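KLLA0E03807p (Kluyveromyces lactis, PDB 3SQI) probably binds centromeric DNA through this domain of Ndc10, a CBF3 subunit that serves as a platform for inner kinetochore assembly. Local coordinates at residues I115-D123 against L352-D360; E245-F256 against P262-Q270. All blocks are in the same frame, centred on the assembly; numbering follows the deposited sequence.

Overall arrangement
Both contacts are largely buried, yet they serve different places in the fold. Interaction 1 brings together the C-terminal ends of helices 107-118 and 332-355, which are far apart in sequence, at about 13 Å (nearest atom) from the nucleic acid. Interaction 2 is local: helix 245-259 packs against the loop and short helix that soon follow it, and it borders the DNA backbone directly. No hydrogen bond crosses interaction 1, where one phenylalanine ring is embraced by backbone, proline and tryptophan; interaction 2 combines an aromatic cluster with a salt bridge at its DNA-facing edge. Their centres lie 23 Å apart, but Leu117 and Ile255 touch, joining the first helix of each contact.

Interaction 1: residues I115-D123 against L352-D360; sequences INLWNPSTD and LYRVFPTHD
Phe356 reaches across to the chain leaving helix 107-118 and lies against Trp118, Asn119 and Pro120. Its CG stands beside the backbone N and anti to the carbonyl carbon (chi1 -57°), a torsion that carries the ring across to the other segment. At the root of the side chain, Phe356 CB meets Pro120 CG at 3.8 Å. Next along the ring, Phe356 CD1 faces Asn119 OD1 and Phe356 CD2 the backbone O of Trp118. Farther out, Phe356 CE2 touches Trp118 CB at 3.7 Å, while on the other flank Phe356 CE1 approaches Asn119 OD1 at 3.5 Å. The tip, Phe356 CZ, ends against Asn119 CB at 3.7 Å. Asn119 CA sits over one face, 3.7 Å from the centroid of the Phe356 ring and 23° off its normal, a CH-pi contact. The opposite face is occupied by Val355 CG1 of the ring's own segment.

Leu352 extends the apolar patch, its CD1 reaching Trp118 CE3 at 4.1 Å. The indole is held by a second partner, since Trp118 NE1 donates to Phe195 O. His359 NE2 lies at the indole edge, and His359 ND1 is engaged with Ile361 N.

The Asn119 amide runs almost parallel to the Phe356 ring (planes 11° apart) and accepts Ser121 N on OD1 at 3.1 Å, the donor standing above the carbonyl plane. The arrangement thus joins two helix exits: an Asx turn after helix 107-118 packs against the type I beta turn Phe356-His359 after helix 332-355.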
loop_
_atom_site.group_PDB
_atom_site.type_symbol
_atom_site.label_atom_id
_atom_site.label_comp_id
_atom_site.label_asym_id
_atom_site.label_seq_id
_atom_site.Cartn_x
_atom_site.Cartn_y
_atom_site.Cartn_z
ATOM N N ILE A 115 16.024 2.364 2.856
ATOM C CA ILE A 115 17.288 1.873 3.412
ATOM C C ILE A 115 17.946 2.850 4.401
ATOM O O ILE A 115 18.154 2.529 5.578
ATOM C CB ILE A 115 18.267 1.536 2.277
ATOM C CG1 ILE A 115 19.479 0.766 2.785
ATOM C CG2 ILE A 115 18.669 2.778 1.492
ATOM C CD1 ILE A 115 20.577 0.691 1.766
ATOM N N ASN A 116 18.304 4.029 3.912
ATOM C CA ASN A 116 18.908 5.066 4.749
ATOM C C ASN A 116 18.113 5.373 6.021
ATOM O O ASN A 116 18.697 5.670 7.063
ATOM C CB ASN A 116 19.102 6.370 3.963
ATOM C CG ASN A 116 20.178 6.263 2.905
ATOM O OD1 ASN A 116 21.346 6.555 3.160
ATOM N ND2 ASN A 116 19.793 5.842 1.713
ATOM N N LEU A 117 16.786 5.339 5.929
ATOM C CA LEU A 117 15.942 5.596 7.095
ATOM C C LEU A 117 15.862 4.405 8.061
ATOM O O LEU A 117 15.547 4.577 9.239
ATOM C CB LEU A 117 14.551 6.072 6.679
ATOM C CG LEU A 117 14.449 7.594 6.563
ATOM C CD1 LEU A 117 12.993 8.063 6.644
ATOM C CD2 LEU A 117 15.262 8.229 7.650
ATOM N N TRP A 118 16.151 3.206 7.561
ATOM C CA TRP A 118 16.327 2.043 8.424
ATOM C C TRP A 118 17.669 2.119 9.156
ATOM O O TRP A 118 17.754 1.789 10.337
ATOM C CB TRP A 118 16.246 0.740 7.620
ATOM C CG TRP A 118 14.848 0.327 7.249
ATOM C CD1 TRP A 118 14.264 0.415 6.019
ATOM C CD2 TRP A 118 13.865 -0.242 8.120
ATOM N NE1 TRP A 118 12.976 -0.059 6.072
ATOM C CE2 TRP A 118 12.706 -0.467 7.351
ATOM C CE3 TRP A 118 13.849 -0.576 9.476
ATOM C CZ2 TRP A 118 11.547 -1.014 7.894
ATOM C CZ3 TRP A 118 12.700 -1.117 10.013
ATOM C CH2 TRP A 118 11.563 -1.334 9.223
ATOM N N ASN A 119 18.707 2.579 8.461
ATOM C CA ASN A 119 20.065 2.578 9.011
ATOM C C ASN A 119 20.144 3.328 10.334
ATOM O O ASN A 119 19.939 4.542 10.386
ATOM C CB ASN A 119 21.041 3.176 7.994
ATOM C CG ASN A 119 22.465 3.271 8.518
ATOM O OD1 ASN A 119 22.825 2.661 9.528
ATOM N ND2 ASN A 119 23.289 4.039 7.817
ATOM N N PRO A 120 20.470 2.594 11.410
ATOM C CA PRO A 120 20.424 3.106 12.778
ATOM C C PRO A 120 21.500 4.144 13.034
ATOM O O PRO A 120 21.301 5.021 13.877
ATOM C CB PRO A 120 20.670 1.856 13.617
ATOM C CG PRO A 120 21.452 0.968 12.736
ATOM C CD PRO A 120 20.900 1.186 11.372
ATOM N N SER A 121 22.621 4.055 12.326
ATOM C CA SER A 121 23.663 5.059 12.497
ATOM C C SER A 121 23.801 5.950 11.266
ATOM O O SER A 121 24.345 5.548 10.237
ATOM C CB SER A 121 25.004 4.402 12.851
ATOM O OG SER A 121 25.244 3.252 12.056
ATOM N N THR A 122 23.316 7.178 11.395
ATOM C CA THR A 122 23.458 8.164 10.344
ATOM C C THR A 122 24.339 9.273 10.885
ATOM O O THR A 122 23.898 10.091 11.693
ATOM C CB THR A 122 22.091 8.751 9.953
ATOM O OG1 THR A 122 21.396 9.150 11.142
ATOM C CG2 THR A 122 21.243 7.718 9.176
ATOM N N ASP A 123 25.584 9.300 10.425
ATOM C CA ASP A 123 26.578 10.236 10.935
ATOM C C ASP A 123 26.468 11.601 10.269
ATOM O O ASP A 123 26.542 12.638 10.927
ATOM C CB ASP A 123 27.979 9.660 10.737
ATOM C CG ASP A 123 28.027 8.163 10.982
ATOM O OD1 ASP A 123 28.152 7.751 12.156
ATOM O OD2 ASP A 123 27.935 7.398 9.997
ATOM N N LEU A 352 16.864 -7.986 9.258
ATOM C CA LEU A 352 17.197 -6.704 9.866
ATOM C C LEU A 352 18.356 -6.844 10.840
ATOM O O LEU A 352 19.173 -5.939 10.987
ATOM C CB LEU A 352 15.994 -6.132 10.613
ATOM C CG LEU A 352 16.242 -4.759 11.249
ATOM C CD1 LEU A 352 16.399 -3.693 10.182
ATOM C CD2 LEU A 352 15.116 -4.385 12.190
ATOM N N TYR A 353 18.416 -7.981 11.517
ATOM C CA TYR A 353 19.430 -8.207 12.541
ATOM C C TYR A 353 20.799 -8.423 11.909
ATOM O O TYR A 353 21.827 -8.033 12.467
ATOM C CB TYR A 353 19.033 -9.415 13.391
ATOM C CG TYR A 353 19.994 -9.748 14.503
ATOM C CD1 TYR A 353 20.095 -8.937 15.625
ATOM C CD2 TYR A 353 20.787 -10.886 14.442
ATOM C CE1 TYR A 353 20.967 -9.243 16.647
ATOM C CE2 TYR A 353 21.661 -11.202 15.463
ATOM C CZ TYR A 353 21.746 -10.377 16.564
ATOM O OH TYR A 353 22.616 -10.680 17.588
ATOM N N ARG A 354 20.793 -9.038 10.731
ATOM C CA ARG A 354 22.015 -9.352 9.998
ATOM C C ARG A 354 22.575 -8.113 9.291
ATOM O O ARG A 354 23.768 -8.039 8.997
ATOM C CB ARG A 354 21.737 -10.484 9.000
ATOM C CG ARG A 354 22.869 -10.801 8.032
ATOM C CD ARG A 354 23.897 -11.753 8.621
ATOM N NE ARG A 354 24.621 -12.462 7.568
ATOM C CZ ARG A 354 24.257 -13.643 7.074
ATOM N NH1 ARG A 354 23.180 -14.259 7.543
ATOM N NH2 ARG A 354 24.972 -14.214 6.112
ATOM N N VAL A 355 21.707 -7.141 9.024
ATOM C CA VAL A 355 22.115 -5.879 8.412
ATOM C C VAL A 355 22.420 -4.809 9.451
ATOM O O VAL A 355 23.540 -4.305 9.526
ATOM C CB VAL A 355 21.040 -5.335 7.475
ATOM C CG1 VAL A 355 21.388 -3.910 7.055
ATOM C CG2 VAL A 355 20.879 -6.255 6.264
ATOM N N PHE A 356 21.410 -4.461 10.243
ATOM C CA PHE A 356 21.552 -3.444 11.280
ATOM C C PHE A 356 21.376 -4.020 12.689
ATOM O O PHE A 356 20.369 -3.759 13.350
ATOM C CB PHE A 356 20.504 -2.348 11.086
ATOM C CG PHE A 356 20.551 -1.684 9.749
ATOM C CD1 PHE A 356 21.670 -0.974 9.351
ATOM C CD2 PHE A 356 19.456 -1.737 8.899
ATOM C CE1 PHE A 356 21.704 -0.343 8.121
ATOM C CE2 PHE A 356 19.480 -1.111 7.666
ATOM C CZ PHE A 356 20.606 -0.416 7.274
ATOM N N PRO A 357 22.371 -4.781 13.171
ATOM C CA PRO A 357 22.268 -5.361 14.512
ATOM C C PRO A 357 22.283 -4.270 15.582
ATOM O O PRO A 357 21.962 -4.524 16.745
ATOM C CB PRO A 357 23.514 -6.246 14.603
ATOM C CG PRO A 357 24.479 -5.633 13.660
ATOM C CD PRO A 357 23.655 -5.107 12.527
ATOM N N THR A 358 22.658 -3.064 15.174
ATOM C CA THR A 358 22.752 -1.929 16.085
ATOM C C THR A 358 21.406 -1.229 16.279
ATOM O O THR A 358 21.316 -0.218 16.977
ATOM C CB THR A 358 23.783 -0.896 15.575
ATOM O OG1 THR A 358 23.459 -0.518 14.230
ATOM C CG2 THR A 358 25.186 -1.488 15.596
ATOM N N HIS A 359 20.365 -1.764 15.655
ATOM C CA HIS A 359 19.057 -1.117 15.668
ATOM C C HIS A 359 18.420 -1.111 17.063
ATOM O O HIS A 359 18.552 -2.074 17.814
ATOM C CB HIS A 359 18.131 -1.787 14.654
ATOM C CG HIS A 359 16.912 -0.985 14.324
ATOM N ND1 HIS A 359 15.931 -0.704 15.251
ATOM C CD2 HIS A 359 16.509 -0.412 13.167
ATOM C CE1 HIS A 359 14.979 0.011 14.680
ATOM N NE2 HIS A 359 15.307 0.205 13.416
ATOM N N ASP A 360 17.728 -0.022 17.392
ATOM C CA ASP A 360 17.104 0.151 18.702
ATOM C C ASP A 360 16.286 -1.061 19.120
ATOM O O ASP A 360 16.285 -1.451 20.289
ATOM C CB ASP A 360 16.186 1.378 18.717
ATOM C CG ASP A 360 16.944 2.692 18.645
ATOM O OD1 ASP A 360 18.195 2.682 18.743
ATOM O OD2 ASP A 360 16.273 3.740 18.503
#

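Interaction 2: residues E245-F256 against P262-Q270; sequences ELTLGNWYPTIF and PYTKKHWFQ. With nucleotides of chain C; nucleotides of chain B.
This is a mainly aromatic contact in which Tyr252, Phe256 and Gly249 of helix 245-259 receive Tyr263, Trp268 and Phe269 from the loop and short helix that follow, on the side of the domain bordering DNA. The axes of 245-256 and 265-269 approach to 11.2 Å at 123°. Phe269 enters as a knob among Glu245, Leu248, Gly249 and Tyr252; Phe269 CZ lies 3.6 Å from Gly249 CA. The anti torsion about the CA-CB bond (chi1 167°) directs the Tyr263 ring toward helix 245-259, where its edge meets the face of Phe256, centroids 5.5 Å apart, while Tyr263 CE1 meets Tyr252 CB at 3.6 Å. Trp268 lies nearly parallel to Tyr252 (planes 15° apart) but slid aside, so the two rings scarcely overlap.

Toward solvent and DNA the chemistry becomes polar. Lys265 passes its CE over the centre of the Phe269 ring, then bends at its last torsion to form a salt bridge, NZ to Glu245 OE2 at 3.0 Å, whose hydrogen bond is weak. Lys265 CD packs on the sugar of DT6 of chain B, and Tyr263 CE2 lies 3.5 Å from OP1 of DT7 of chain B, in the ring plane. The aromatic core probably helps to hold Tyr263 and Lys265 beside the DNA backbone, and pairing with Glu245 probably tempers the charge that Lys265 presents to it.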
loop_
_atom_site.group_PDB
_atom_site.type_symbol
_atom_site.label_atom_id
_atom_site.label_comp_id
_atom_site.label_asym_id
_atom_site.label_seq_id
_atom_site.Cartn_x
_atom_site.Cartn_y
_atom_site.Cartn_z
ATOM N N GLU A 245 1.073 19.071 10.012
ATOM C CA GLU A 245 1.505 19.104 8.619
ATOM C C GLU A 245 2.881 19.731 8.402
ATOM O O GLU A 245 3.728 19.169 7.697
ATOM C CB GLU A 245 0.468 19.823 7.758
ATOM C CG GLU A 245 0.869 19.942 6.300
ATOM C CD GLU A 245 -0.048 20.865 5.524
ATOM O OE1 GLU A 245 -1.169 21.128 6.012
ATOM O OE2 GLU A 245 0.354 21.334 4.433
ATOM N N LEU A 246 3.106 20.896 9.001
ATOM C CA LEU A 246 4.373 21.590 8.800
ATOM C C LEU A 246 5.529 20.805 9.418
ATOM O O LEU A 246 6.641 20.815 8.894
ATOM C CB LEU A 246 4.332 23.014 9.358
ATOM C CG LEU A 246 4.964 24.082 8.455
ATOM C CD1 LEU A 246 5.086 25.438 9.161
ATOM C CD2 LEU A 246 6.320 23.623 7.937
ATOM N N THR A 247 5.263 20.126 10.528
ATOM C CA THR A 247 6.264 19.277 11.160
ATOM C C THR A 247 6.834 18.265 10.166
ATOM O O THR A 247 8.025 18.306 9.821
ATOM C CB THR A 247 5.667 18.528 12.352
ATOM O OG1 THR A 247 5.212 19.473 13.329
ATOM C CG2 THR A 247 6.708 17.609 12.970
ATOM N N LEU A 248 5.985 17.351 9.706
ATOM C CA LEU A 248 6.396 16.417 8.670
ATOM C C LEU A 248 7.053 17.156 7.511
ATOM O O LEU A 248 8.074 16.711 6.988
ATOM C CB LEU A 248 5.210 15.606 8.154
ATOM C CG LEU A 248 4.872 14.304 8.880
ATOM C CD1 LEU A 248 4.064 13.401 7.957
ATOM C CD2 LEU A 248 6.135 13.589 9.354
ATOM N N GLY A 249 6.461 18.281 7.114
ATOM C CA GLY A 249 7.003 19.095 6.040
ATOM C C GLY A 249 8.451 19.502 6.259
ATOM O O GLY A 249 9.183 19.761 5.305
ATOM N N ASN A 250 8.851 19.593 7.523
ATOM C CA ASN A 250 10.247 19.812 7.880
ATOM C C ASN A 250 11.037 18.523 7.801
ATOM O O ASN A 250 12.118 18.477 7.213
ATOM C CB ASN A 250 10.360 20.394 9.287
ATOM C CG ASN A 250 9.729 21.764 9.399
ATOM O OD1 ASN A 250 9.791 22.566 8.464
ATOM N ND2 ASN A 250 9.106 22.037 10.539
ATOM N N TRP A 251 10.484 17.470 8.395
ATOM C CA TRP A 251 11.167 16.182 8.425
ATOM C C TRP A 251 11.576 15.715 7.028
ATOM O O TRP A 251 12.661 15.159 6.844
ATOM C CB TRP A 251 10.299 15.123 9.111
ATOM C CG TRP A 251 10.060 15.403 10.563
ATOM C CD1 TRP A 251 9.993 16.628 11.160
ATOM C CD2 TRP A 251 9.871 14.439 11.608
ATOM N NE1 TRP A 251 9.767 16.488 12.506
ATOM C CE2 TRP A 251 9.691 15.155 12.808
ATOM C CE3 TRP A 251 9.837 13.043 11.643
ATOM C CZ2 TRP A 251 9.481 14.522 14.032
ATOM C CZ3 TRP A 251 9.630 12.415 12.861
ATOM C CH2 TRP A 251 9.453 13.155 14.038
ATOM N N TYR A 252 10.704 15.957 6.050
ATOM C CA TYR A 252 10.882 15.450 4.691
ATOM C C TYR A 252 12.090 15.983 3.921
ATOM O O TYR A 252 12.944 15.203 3.503
ATOM C CB TYR A 252 9.610 15.670 3.876
ATOM C CG TYR A 252 8.805 14.412 3.662
ATOM C CD1 TYR A 252 9.181 13.484 2.702
ATOM C CD2 TYR A 252 7.665 14.156 4.413
ATOM C CE1 TYR A 252 8.447 12.329 2.497
ATOM C CE2 TYR A 252 6.923 13.005 4.217
ATOM C CZ TYR A 252 7.318 12.094 3.257
ATOM O OH TYR A 252 6.582 10.947 3.059
ATOM N N PRO A 253 12.167 17.309 3.718
ATOM C CA PRO A 253 13.311 17.791 2.939
ATOM C C PRO A 253 14.599 17.384 3.630
ATOM O O PRO A 253 15.594 17.090 2.969
ATOM C CB PRO A 253 13.144 19.312 2.970
ATOM C CG PRO A 253 12.236 19.590 4.114
ATOM C CD PRO A 253 11.318 18.415 4.192
ATOM N N THR A 254 14.556 17.351 4.959
ATOM C CA THR A 254 15.708 16.980 5.768
ATOM C C THR A 254 16.288 15.649 5.298
ATOM O O THR A 254 17.503 15.500 5.171
ATOM C CB THR A 254 15.340 16.872 7.267
ATOM O OG1 THR A 254 14.566 18.012 7.663
ATOM C CG2 THR A 254 16.593 16.809 8.118
ATOM N N ILE A 255 15.415 14.684 5.035
ATOM C CA ILE A 255 15.860 13.368 4.594
ATOM C C ILE A 255 16.231 13.331 3.113
ATOM O O ILE A 255 17.253 12.752 2.744
ATOM C CB ILE A 255 14.807 12.281 4.887
ATOM C CG1 ILE A 255 15.377 10.901 4.567
ATOM C CG2 ILE A 255 13.538 12.530 4.092
ATOM C CD1 ILE A 255 16.666 10.591 5.300
ATOM N N PHE A 256 15.406 13.951 2.272
ATOM C CA PHE A 256 15.698 14.050 0.848
ATOM C C PHE A 256 17.057 14.713 0.639
ATOM O O PHE A 256 17.844 14.295 -0.211
ATOM C CB PHE A 256 14.597 14.836 0.130
ATOM C CG PHE A 256 13.513 13.975 -0.443
ATOM C CD1 PHE A 256 13.315 13.909 -1.810
ATOM C CD2 PHE A 256 12.701 13.216 0.384
ATOM C CE1 PHE A 256 12.321 13.112 -2.342
ATOM C CE2 PHE A 256 11.705 12.414 -0.142
ATOM C CZ PHE A 256 11.516 12.360 -1.507
ATOM N N PRO A 262 15.899 15.283 -5.216
ATOM C CA PRO A 262 15.129 16.531 -5.282
ATOM C C PRO A 262 13.775 16.351 -4.616
ATOM O O PRO A 262 13.185 15.269 -4.704
ATOM C CB PRO A 262 14.965 16.764 -6.786
ATOM C CG PRO A 262 15.088 15.408 -7.394
ATOM C CD PRO A 262 16.097 14.683 -6.545
ATOM N N TYR A 263 13.289 17.398 -3.956
ATOM C CA TYR A 263 12.086 17.285 -3.140
ATOM C C TYR A 263 10.983 18.222 -3.604
ATOM O O TYR A 263 11.206 19.430 -3.751
ATOM C CB TYR A 263 12.417 17.558 -1.667
ATOM C CG TYR A 263 11.201 17.782 -0.795
ATOM C CD1 TYR A 263 10.437 16.713 -0.336
ATOM C CD2 TYR A 263 10.822 19.062 -0.424
ATOM C CE1 TYR A 263 9.323 16.923 0.467
ATOM C CE2 TYR A 263 9.716 19.282 0.372
ATOM C CZ TYR A 263 8.969 18.214 0.814
ATOM O OH TYR A 263 7.870 18.452 1.611
ATOM N N THR A 264 9.798 17.659 -3.839
ATOM C CA THR A 264 8.619 18.465 -4.132
ATOM C C THR A 264 7.483 18.111 -3.180
ATOM O O THR A 264 6.916 17.026 -3.263
ATOM C CB THR A 264 8.133 18.275 -5.589
ATOM O OG1 THR A 264 9.259 18.198 -6.478
ATOM C CG2 THR A 264 7.228 19.439 -6.008
ATOM N N LYS A 265 7.137 19.053 -2.306
ATOM C CA LYS A 265 6.161 18.843 -1.234
ATOM C C LYS A 265 4.808 18.351 -1.728
ATOM O O LYS A 265 4.209 17.455 -1.132
ATOM C CB LYS A 265 5.972 20.134 -0.441
ATOM C CG LYS A 265 4.996 20.032 0.720
ATOM C CD LYS A 265 5.104 21.270 1.606
ATOM C CE LYS A 265 4.446 21.067 2.965
ATOM N NZ LYS A 265 2.998 21.412 2.979
ATOM N N LYS A 266 4.338 18.945 -2.816
ATOM C CA LYS A 266 3.058 18.592 -3.419
ATOM C C LYS A 266 2.943 17.103 -3.720
ATOM O O LYS A 266 1.848 16.536 -3.721
ATOM C CB LYS A 266 2.854 19.389 -4.711
ATOM C CG LYS A 266 1.748 18.841 -5.600
ATOM C CD LYS A 266 0.836 19.948 -6.100
ATOM C CE LYS A 266 -0.451 19.382 -6.679
ATOM N NZ LYS A 266 -1.403 20.466 -7.046
ATOM N N HIS A 267 4.081 16.478 -3.993
ATOM C CA HIS A 267 4.111 15.060 -4.291
ATOM C C HIS A 267 3.644 14.230 -3.104
ATOM O O HIS A 267 2.867 13.286 -3.264
ATOM C CB HIS A 267 5.520 14.629 -4.697
ATOM C CG HIS A 267 5.890 15.026 -6.092
ATOM N ND1 HIS A 267 5.148 15.921 -6.828
ATOM C CD2 HIS A 267 6.923 14.647 -6.880
ATOM C CE1 HIS A 267 5.712 16.082 -8.016
ATOM N NE2 HIS A 267 6.786 15.319 -8.072
ATOM N N TRP A 268 4.158 14.547 -1.922
ATOM C CA TRP A 268 3.847 13.738 -0.752
ATOM C C TRP A 268 2.725 14.254 0.133
ATOM O O TRP A 268 2.188 13.510 0.950
ATOM C CB TRP A 268 5.133 13.533 0.041
ATOM C CG TRP A 268 6.222 13.275 -0.923
ATOM C CD1 TRP A 268 7.104 14.188 -1.437
ATOM C CD2 TRP A 268 6.494 12.037 -1.582
ATOM N NE1 TRP A 268 7.936 13.578 -2.345
ATOM C CE2 TRP A 268 7.581 12.256 -2.454
ATOM C CE3 TRP A 268 5.936 10.753 -1.504
ATOM C CZ2 TRP A 268 8.122 11.242 -3.243
ATOM C CZ3 TRP A 268 6.477 9.744 -2.286
ATOM C CH2 TRP A 268 7.557 9.998 -3.148
ATOM N N PHE A 269 2.349 15.513 -0.031
ATOM C CA PHE A 269 1.297 16.052 0.826
ATOM C C PHE A 269 -0.069 16.148 0.177
ATOM O O PHE A 269 -1.063 16.458 0.835
ATOM C CB PHE A 269 1.737 17.377 1.436
ATOM C CG PHE A 269 2.785 17.211 2.486
ATOM C CD1 PHE A 269 2.503 17.474 3.814
ATOM C CD2 PHE A 269 4.043 16.736 2.150
ATOM C CE1 PHE A 269 3.468 17.301 4.784
ATOM C CE2 PHE A 269 5.012 16.557 3.116
ATOM C CZ PHE A 269 4.723 16.839 4.435
ATOM N N GLN A 270 -0.104 15.845 -1.113
ATOM C CA GLN A 270 -1.320 15.935 -1.901
ATOM C C GLN A 270 -1.335 14.750 -2.845
ATOM O O GLN A 270 -0.332 14.049 -2.994
ATOM C CB GLN A 270 -1.362 17.251 -2.682
ATOM C CG GLN A 270 -1.364 18.491 -1.800
ATOM C CD GLN A 270 -0.191 19.412 -2.082
ATOM O OE1 GLN A 270 0.228 19.556 -3.225
ATOM N NE2 GLN A 270 0.346 20.039 -1.037
ATOM P P DT C 5 10.425 17.824 16.750
ATOM O OP1 DT C 5 10.930 16.450 16.515
ATOM O OP2 DT C 5 10.968 18.955 15.969
ATOM O "O5'" DT C 5 8.836 17.866 16.553
ATOM C "C5'" DT C 5 8.058 16.862 17.194
ATOM C "C4'" DT C 5 6.781 17.419 17.805
ATOM O "O4'" DT C 5 7.073 18.512 18.710
ATOM C "C3'" DT C 5 5.748 17.945 16.822
ATOM O "O3'" DT C 5 4.562 17.201 17.087
ATOM C "C2'" DT C 5 5.652 19.445 17.130
ATOM C "C1'" DT C 5 6.092 19.516 18.585
ATOM N N1 DT C 5 6.781 20.768 19.015
ATOM C C2 DT C 5 6.173 21.667 19.880
ATOM O O2 DT C 5 5.045 21.535 20.321
ATOM N N3 DT C 5 6.939 22.756 20.210
ATOM C C4 DT C 5 8.223 23.018 19.775
ATOM O O4 DT C 5 8.835 24.022 20.111
ATOM C C5 DT C 5 8.797 22.036 18.889
ATOM C C7 DT C 5 10.183 22.229 18.354
ATOM C C6 DT C 5 8.064 20.971 18.555
ATOM P P DT B 6 2.935 23.809 -1.920
ATOM O OP1 DT B 6 3.015 23.081 -3.203
ATOM O OP2 DT B 6 1.978 23.362 -0.880
ATOM O "O5'" DT B 6 4.406 23.836 -1.287
ATOM C "C5'" DT B 6 5.538 24.250 -2.058
ATOM C "C4'" DT B 6 6.582 24.916 -1.175
ATOM O "O4'" DT B 6 6.052 26.175 -0.705
ATOM C "C3'" DT B 6 7.020 24.154 0.085
ATOM O "O3'" DT B 6 8.303 23.535 -0.163
ATOM C "C2'" DT B 6 7.003 25.204 1.207
ATOM C "C1'" DT B 6 6.752 26.521 0.471
ATOM N N1 DT B 6 5.953 27.573 1.195
ATOM C C2 DT B 6 6.576 28.746 1.579
ATOM O O2 DT B 6 7.756 28.978 1.381
ATOM N N3 DT B 6 5.768 29.651 2.217
ATOM C C4 DT B 6 4.423 29.510 2.500
ATOM O O4 DT B 6 3.782 30.382 3.078
ATOM C C5 DT B 6 3.829 28.269 2.068
ATOM C C7 DT B 6 2.373 28.018 2.326
ATOM C C6 DT B 6 4.608 27.374 1.442
ATOM P P DT B 7 9.424 23.468 0.992
ATOM O OP1 DT B 7 10.562 22.676 0.477
ATOM O OP2 DT B 7 8.767 23.057 2.252
ATOM O "O5'" DT B 7 9.889 24.989 1.156
ATOM C "C5'" DT B 7 11.237 25.274 1.504
ATOM C "C4'" DT B 7 11.348 26.499 2.393
ATOM O "O4'" DT B 7 10.039 27.055 2.677
ATOM C "C3'" DT B 7 11.975 26.200 3.750
ATOM O "O3'" DT B 7 13.069 27.065 3.962
ATOM C "C2'" DT B 7 10.854 26.506 4.737
ATOM C "C1'" DT B 7 10.106 27.586 3.978
ATOM N N1 DT B 7 8.737 27.847 4.492
ATOM C C2 DT B 7 8.446 29.079 5.034
ATOM O O2 DT B 7 9.255 29.987 5.113
ATOM N N3 DT B 7 7.158 29.217 5.480
ATOM C C4 DT B 7 6.159 28.266 5.443
ATOM O O4 DT B 7 5.030 28.483 5.874
ATOM C C5 DT B 7 6.536 27.002 4.867
ATOM C C7 DT B 7 5.537 25.890 4.774
ATOM C C6 DT B 7 7.789 26.854 4.425
#